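Local coordinates for protein transketolase (Campylobacter jejuni, PDB 3M6L) that belongs to the transketolase family of thiamine diphosphate-dependent enzymes and binds thiamine diphosphate, a calcium ion and ribose-5-phosphate, at residues S414-I419 and F440-D445; F471-P476 and A497-R502. All coordinates share one frame; numbering follows the deposited sequence.

Overall arrangement
Both contacts lie in the six-stranded parallel sheet of the pyrimidine binding domain, one of the two domains of the thiamine diphosphate-binding type in this transketolase, and their centres are about 8 Å apart. Contact 1 comes first along the chain, pairing strands 411-417 and 439-443, which helix 421-434 connects; contact 2 follows, pairing strands 472-474 and 496-499, which helix 479-491 connects. Strands 439-443 and 496-499 are neighbours, so the two pairs join into four consecutive strands, with 472-474 at the sheet's outer side. Asp445 packs on Val499 and forms a salt bridge with Arg475. Beyond the strand ends, His444 and Arg502 converge on the phosphate of one ribose-5-phosphate.

Contact 1. Residues S414-I419 and F440-D445; sequences SATFFI and FIFTHD. With R5P (ribose-5-phosphate), chain F.
With CG anti to the carbonyl carbon in both Phe417 (chi1 -68°) and His444 (chi1 -68°), the ring of Phe417, at the carboxyl end of its strand, meets that of His444, the first residue after the neighbouring strand. CE1 of Phe417 sits over the centre of one imidazole face, 3.4 Å from His444 ND1, and the planes are inclined at 40°. The imidazole is gripped at both nitrogens. Its ND1 donates to Thr443 OG1 at 2.7 Å, tilted from the ring plane, while NE2 donates to O2P of ribose-5-phosphate at 2.7 Å. Histidine suits this place because a flat group can rest on a phenyl ring and still offer two N-H donors. Thr443 OG1, itself bonded to Asn372, also meets the edge of the Phe417 ring.

The strands behind these residues, 411-417 and 439-443, form a beta-alpha-beta unit whose connection is helix 421-434, and the residues that meet the ligand lie at or just after the carboxyl ends of the parallel strands, as is usual in such sheets. Four backbone hydrogen bonds join the two segments, the first from Ile441 N to Ser414 O and the last, 2.7 Å long, from Phe418 N to Thr443 O. On the side facing the connecting helix lie Ser414, Thr416, Phe440 and Phe442; Thr416 CG2 lies against CD1 and CE1 of Phe442. Small Ala415 shares the other face with Ile441, their CB atoms 3.9 Å apart. Phe418 turns its ring across Phe442, its CD1 lying 3.5 Å from Phe442 CD2; the two planes differ little in tilt, but the rings are displaced and do not stack. A water donates to His444 O and accepts from Ile419 N, bridging the two segments.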
loop_
_atom_site.group_PDB
_atom_site.type_symbol
_atom_site.label_atom_id
_atom_site.label_comp_id
_atom_site.label_asym_id
_atom_site.label_seq_id
_atom_site.Cartn_x
_atom_site.Cartn_y
_atom_site.Cartn_z
ATOM N N SER A 414 3.470 1.565 -15.499
ATOM C CA SER A 414 3.312 2.433 -14.360
ATOM C C SER A 414 4.669 2.749 -13.784
ATOM O O SER A 414 5.500 1.873 -13.663
ATOM C CB SER A 414 2.476 1.710 -13.240
ATOM O OG SER A 414 1.182 1.291 -13.697
ATOM N N ALA A 415 4.905 3.993 -13.377
ATOM C CA ALA A 415 6.188 4.353 -12.853
ATOM C C ALA A 415 6.158 5.231 -11.590
ATOM O O ALA A 415 5.306 6.123 -11.425
ATOM C CB ALA A 415 6.984 5.214 -13.970
ATOM N N THR A 416 7.018 4.893 -10.622
ATOM C CA THR A 416 7.294 5.700 -9.450
ATOM C C THR A 416 8.680 5.335 -8.907
ATOM O O THR A 416 9.400 4.520 -9.482
ATOM C CB THR A 416 6.142 5.595 -8.342
ATOM O OG1 THR A 416 6.390 6.517 -7.281
ATOM C CG2 THR A 416 6.053 4.087 -7.998
ATOM N N PHE A 417 9.030 6.002 -7.814
ATOM C CA PHE A 417 10.255 5.642 -7.096
ATOM C C PHE A 417 9.983 4.284 -6.485
ATOM O O PHE A 417 8.856 4.009 -5.997
ATOM C CB PHE A 417 10.613 6.646 -5.994
ATOM C CG PHE A 417 11.025 8.001 -6.413
ATOM C CD1 PHE A 417 11.676 8.210 -7.615
ATOM C CD2 PHE A 417 10.784 9.110 -5.564
ATOM C CE1 PHE A 417 12.088 9.494 -7.898
ATOM C CE2 PHE A 417 11.208 10.338 -5.897
ATOM C CZ PHE A 417 11.854 10.502 -7.063
ATOM N N PHE A 418 11.013 3.441 -6.379
ATOM C CA PHE A 418 10.831 2.075 -5.830
ATOM C C PHE A 418 10.235 2.090 -4.406
ATOM O O PHE A 418 9.456 1.225 -4.044
ATOM C CB PHE A 418 12.171 1.332 -5.860
ATOM C CG PHE A 418 12.159 -0.139 -5.637
ATOM C CD1 PHE A 418 11.049 -0.977 -5.987
ATOM C CD2 PHE A 418 13.294 -0.767 -5.089
ATOM C CE1 PHE A 418 11.110 -2.331 -5.775
ATOM C CE2 PHE A 418 13.317 -2.093 -4.967
ATOM C CZ PHE A 418 12.244 -2.886 -5.287
ATOM N N ILE A 419 10.632 3.065 -3.597
ATOM C CA ILE A 419 10.101 3.118 -2.195
ATOM C C ILE A 419 8.605 3.248 -2.237
ATOM O O ILE A 419 7.850 2.687 -1.436
ATOM C CB ILE A 419 10.788 4.254 -1.346
ATOM C CG1 ILE A 419 10.302 4.169 0.124
ATOM C CG2 ILE A 419 10.438 5.558 -1.929
ATOM C CD1 ILE A 419 10.484 2.807 0.771
ATOM N N PHE A 440 6.063 -2.468 -14.533
ATOM C CA PHE A 440 6.250 -1.554 -13.424
ATOM C C PHE A 440 7.623 -0.989 -13.404
ATOM O O PHE A 440 8.604 -1.754 -13.404
ATOM C CB PHE A 440 5.944 -2.279 -12.057
ATOM C CG PHE A 440 4.529 -2.651 -11.918
ATOM C CD1 PHE A 440 3.648 -1.857 -11.169
ATOM C CD2 PHE A 440 3.982 -3.777 -12.540
ATOM C CE1 PHE A 440 2.313 -2.255 -11.057
ATOM C CE2 PHE A 440 2.672 -4.091 -12.425
ATOM C CZ PHE A 440 1.859 -3.313 -11.673
ATOM N N ILE A 441 7.736 0.329 -13.437
ATOM C CA ILE A 441 9.058 0.947 -13.594
ATOM C C ILE A 441 9.396 1.673 -12.281
ATOM O O ILE A 441 8.688 2.582 -11.855
ATOM C CB ILE A 441 8.991 1.994 -14.702
ATOM C CG1 ILE A 441 8.453 1.404 -16.022
ATOM C CG2 ILE A 441 10.344 2.712 -14.748
ATOM C CD1 ILE A 441 9.185 0.258 -16.449
ATOM N N PHE A 442 10.450 1.205 -11.590
ATOM C CA PHE A 442 10.742 1.675 -10.290
ATOM C C PHE A 442 12.186 2.156 -10.254
ATOM O O PHE A 442 13.106 1.343 -10.190
ATOM C CB PHE A 442 10.638 0.548 -9.238
ATOM C CG PHE A 442 9.245 -0.062 -9.066
ATOM C CD1 PHE A 442 8.080 0.726 -9.061
ATOM C CD2 PHE A 442 9.151 -1.379 -8.924
ATOM C CE1 PHE A 442 6.825 0.113 -8.827
ATOM C CE2 PHE A 442 7.909 -2.013 -8.726
ATOM C CZ PHE A 442 6.756 -1.195 -8.702
ATOM N N THR A 443 12.365 3.434 -10.211
ATOM C CA THR A 443 13.666 4.042 -10.118
ATOM C C THR A 443 14.097 4.334 -8.656
ATOM O O THR A 443 13.333 4.160 -7.631
ATOM C CB THR A 443 13.752 5.318 -11.029
ATOM O OG1 THR A 443 13.104 6.424 -10.411
ATOM C CG2 THR A 443 13.169 5.008 -12.415
ATOM N N HIS A 444 15.302 4.839 -8.479
ATOM C CA HIS A 444 15.820 5.256 -7.176
ATOM C C HIS A 444 15.810 4.106 -6.212
ATOM O O HIS A 444 15.210 4.146 -5.142
ATOM C CB HIS A 444 15.009 6.432 -6.668
ATOM C CG HIS A 444 15.215 7.681 -7.474
ATOM N ND1 HIS A 444 14.835 7.772 -8.796
ATOM C CD2 HIS A 444 15.585 8.924 -7.082
ATOM C CE1 HIS A 444 15.150 8.993 -9.227
ATOM N NE2 HIS A 444 15.537 9.733 -8.194
ATOM N N ASP A 445 16.480 3.096 -6.644
ATOM C CA ASP A 445 16.361 1.771 -6.041
ATOM C C ASP A 445 17.095 1.507 -4.708
ATOM O O ASP A 445 16.840 0.370 -4.149
ATOM C CB ASP A 445 16.793 0.631 -7.020
ATOM C CG ASP A 445 18.283 0.593 -7.314
ATOM O OD1 ASP A 445 18.967 1.647 -7.279
ATOM O OD2 ASP A 445 18.814 -0.532 -7.478
HETATM C C1 R5P F . 10.653 13.484 -3.075
HETATM O O1 R5P F . 10.115 14.085 -1.849
HETATM C C2 R5P F . 11.480 14.491 -3.888
HETATM O O2 R5P F . 10.688 15.382 -4.700
HETATM C C3 R5P F . 12.710 13.971 -4.682
HETATM O O3 R5P F . 13.682 14.615 -3.869
HETATM C C4 R5P F . 13.148 14.499 -6.087
HETATM O O4 R5P F . 11.984 14.716 -6.910
HETATM C C5 R5P F . 14.289 13.660 -6.784
HETATM O O5 R5P F . 15.149 14.368 -7.765
HETATM P P R5P F . 16.216 13.566 -8.741
HETATM O O1P R5P F . 15.595 13.275 -10.219
HETATM O O2P R5P F . 16.476 12.215 -7.882
HETATM O O3P R5P F . 17.564 14.193 -8.910
HETATM O O HOH W 1 12.959 4.903 -4.019
#

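Contact 2. Residues F471-P476 and A497-R502; sequences FLTFRP and AFVLSR. With R5P (ribose-5-phosphate), chain F.
Strands 472-474 and 497-499 run parallel, 4.9 Å apart at closest approach and inclined at 23°, as the two strands of a beta-alpha-beta unit connected by helix 479-491. Ala497 uses both backbone polar groups, its N donating to Leu472 O and its O accepting from Phe474 N, and Val499 N continues the pattern to Phe474 O. Phe474 and Phe498 point side by side toward the connecting helix; the rings run almost parallel but are displaced, with Phe474 CD2 near Phe498 CE1. On the other face, small Ala497 lets the Phe471 ring lean in, CE2 coming 3.8 Å from Ala497 CB, and branched Val499 places CG2 4.0 Å from Thr473 CG2.

Arg475, its CG anti to the backbone N (chi1 -172°), passes Val499 obliquely, its CG and CD against Val499 CG1, and carries its guanidinium on to Asp445 and Glu539. Pro476 has no N-H to continue the pattern; its CD lies against Val499 O, which instead accepts from a water shared with Pro476 O, while CG packs 3.8 Å from Leu500 CD2. Extended Arg502 meets the ribose-5-phosphate phosphate with its guanidinium edge, NE donating to O2P at 2.6 Å and NH1 to O3P at 2.8 Å.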
loop_
_atom_site.group_PDB
_atom_site.type_symbol
_atom_site.label_atom_id
_atom_site.label_comp_id
_atom_site.label_asym_id
_atom_site.label_seq_id
_atom_site.Cartn_x
_atom_site.Cartn_y
_atom_site.Cartn_z
ATOM N N PHE A 471 5.613 -12.741 -10.803
ATOM C CA PHE A 471 6.237 -11.481 -11.038
ATOM C C PHE A 471 7.686 -11.683 -11.243
ATOM O O PHE A 471 8.293 -12.533 -10.583
ATOM C CB PHE A 471 6.016 -10.595 -9.834
ATOM C CG PHE A 471 5.524 -9.206 -10.154
ATOM C CD1 PHE A 471 4.228 -8.899 -10.008
ATOM C CD2 PHE A 471 6.364 -8.255 -10.550
ATOM C CE1 PHE A 471 3.769 -7.680 -10.279
ATOM C CE2 PHE A 471 5.855 -6.987 -10.855
ATOM C CZ PHE A 471 4.592 -6.739 -10.730
ATOM N N LEU A 472 8.244 -11.098 -12.302
ATOM C CA LEU A 472 9.704 -11.020 -12.495
ATOM C C LEU A 472 10.216 -9.707 -12.011
ATOM O O LEU A 472 9.644 -8.687 -12.345
ATOM C CB LEU A 472 10.076 -11.165 -14.004
ATOM C CG LEU A 472 9.588 -12.402 -14.748
ATOM C CD1 LEU A 472 10.049 -12.392 -16.244
ATOM C CD2 LEU A 472 10.143 -13.731 -14.045
ATOM N N THR A 473 11.305 -9.706 -11.276
ATOM C CA THR A 473 11.853 -8.507 -10.697
ATOM C C THR A 473 13.214 -8.344 -11.319
ATOM O O THR A 473 14.147 -9.021 -10.895
ATOM C CB THR A 473 11.955 -8.554 -9.172
ATOM O OG1 THR A 473 10.647 -8.905 -8.722
ATOM C CG2 THR A 473 12.297 -7.226 -8.552
ATOM N N PHE A 474 13.395 -7.444 -12.306
ATOM C CA PHE A 474 14.678 -7.207 -12.922
ATOM C C PHE A 474 15.367 -5.990 -12.301
ATOM O O PHE A 474 14.825 -4.895 -12.120
ATOM C CB PHE A 474 14.436 -6.845 -14.389
ATOM C CG PHE A 474 13.928 -7.975 -15.208
ATOM C CD1 PHE A 474 14.785 -8.981 -15.622
ATOM C CD2 PHE A 474 12.645 -8.019 -15.610
ATOM C CE1 PHE A 474 14.343 -10.048 -16.326
ATOM C CE2 PHE A 474 12.146 -9.159 -16.328
ATOM C CZ PHE A 474 13.046 -10.123 -16.736
ATOM N N ARG A 475 16.650 -6.182 -11.993
ATOM C CA ARG A 475 17.488 -5.166 -11.410
ATOM C C ARG A 475 18.758 -5.104 -12.261
ATOM O O ARG A 475 19.805 -5.665 -11.864
ATOM C CB ARG A 475 17.802 -5.482 -9.934
ATOM C CG ARG A 475 18.532 -4.288 -9.259
ATOM C CD ARG A 475 18.523 -4.443 -7.661
ATOM N NE ARG A 475 19.179 -3.296 -7.042
ATOM C CZ ARG A 475 20.352 -3.302 -6.458
ATOM N NH1 ARG A 475 21.053 -4.429 -6.336
ATOM N NH2 ARG A 475 20.790 -2.192 -5.963
ATOM N N PRO A 476 18.665 -4.427 -13.446
ATOM C CA PRO A 476 19.830 -4.509 -14.342
ATOM C C PRO A 476 21.067 -3.733 -13.878
ATOM O O PRO A 476 20.958 -2.689 -13.299
ATOM C CB PRO A 476 19.271 -3.867 -15.623
ATOM C CG PRO A 476 18.279 -2.914 -15.185
ATOM C CD PRO A 476 17.567 -3.654 -14.056
ATOM N N ALA A 497 8.668 -6.044 -13.072
ATOM C CA ALA A 497 9.120 -4.810 -12.503
ATOM C C ALA A 497 10.548 -4.581 -12.943
ATOM O O ALA A 497 11.324 -5.566 -13.007
ATOM C CB ALA A 497 9.019 -4.812 -10.901
ATOM N N PHE A 498 10.877 -3.327 -13.156
ATOM C CA PHE A 498 12.206 -2.883 -13.488
ATOM C C PHE A 498 12.724 -1.974 -12.363
ATOM O O PHE A 498 12.170 -0.899 -12.075
ATOM C CB PHE A 498 12.225 -2.126 -14.859
ATOM C CG PHE A 498 11.886 -3.036 -15.960
ATOM C CD1 PHE A 498 12.830 -3.725 -16.708
ATOM C CD2 PHE A 498 10.572 -3.202 -16.282
ATOM C CE1 PHE A 498 12.390 -4.609 -17.699
ATOM C CE2 PHE A 498 10.171 -4.070 -17.243
ATOM C CZ PHE A 498 11.078 -4.762 -17.984
ATOM N N VAL A 499 13.764 -2.440 -11.677
ATOM C CA VAL A 499 14.331 -1.799 -10.517
ATOM C C VAL A 499 15.597 -1.132 -10.916
ATOM O O VAL A 499 16.570 -1.810 -11.291
ATOM C CB VAL A 499 14.609 -2.777 -9.361
ATOM C CG1 VAL A 499 15.326 -2.108 -8.160
ATOM C CG2 VAL A 499 13.249 -3.383 -9.025
ATOM N N LEU A 500 15.588 0.221 -10.919
ATOM C CA LEU A 500 16.594 1.028 -11.698
ATOM C C LEU A 500 17.262 2.048 -10.776
ATOM O O LEU A 500 16.635 2.599 -9.862
ATOM C CB LEU A 500 15.857 1.763 -12.840
ATOM C CG LEU A 500 15.069 0.866 -13.733
ATOM C CD1 LEU A 500 13.926 1.550 -14.559
ATOM C CD2 LEU A 500 15.918 -0.030 -14.577
ATOM N N SER A 501 18.502 2.450 -11.117
ATOM C CA SER A 501 19.260 3.353 -10.304
ATOM C C SER A 501 19.029 4.813 -10.615
ATOM O O SER A 501 18.743 5.163 -11.824
ATOM C CB SER A 501 20.758 3.075 -10.429
ATOM O OG SER A 501 21.191 3.488 -11.743
ATOM N N ARG A 502 19.214 5.644 -9.602
ATOM C CA ARG A 502 19.335 7.104 -9.765
ATOM C C ARG A 502 20.687 7.432 -10.345
ATOM O O ARG A 502 20.827 8.299 -11.173
ATOM C CB ARG A 502 19.177 7.794 -8.412
ATOM C CG ARG A 502 19.148 9.303 -8.453
ATOM C CD ARG A 502 18.979 9.977 -7.052
ATOM N NE ARG A 502 18.836 11.424 -7.169
ATOM C CZ ARG A 502 19.762 12.316 -6.821
ATOM N NH1 ARG A 502 19.500 13.622 -6.990
ATOM N NH2 ARG A 502 20.941 11.933 -6.279
HETATM C C1 R5P F . 10.653 13.484 -3.075
HETATM O O1 R5P F . 10.115 14.085 -1.849
HETATM C C2 R5P F . 11.480 14.491 -3.888
HETATM O O2 R5P F . 10.688 15.382 -4.700
HETATM C C3 R5P F . 12.710 13.971 -4.682
HETATM O O3 R5P F . 13.682 14.615 -3.869
HETATM C C4 R5P F . 13.148 14.499 -6.087
HETATM O O4 R5P F . 11.984 14.716 -6.910
HETATM C C5 R5P F . 14.289 13.660 -6.784
HETATM O O5 R5P F . 15.149 14.368 -7.765
HETATM P P R5P F . 16.216 13.566 -8.741
HETATM O O1P R5P F . 15.595 13.275 -10.219
HETATM O O2P R5P F . 16.476 12.215 -7.882
HETATM O O3P R5P F . 17.564 14.193 -8.910
HETATM O O HOH W 2 19.285 -1.124 -11.865
#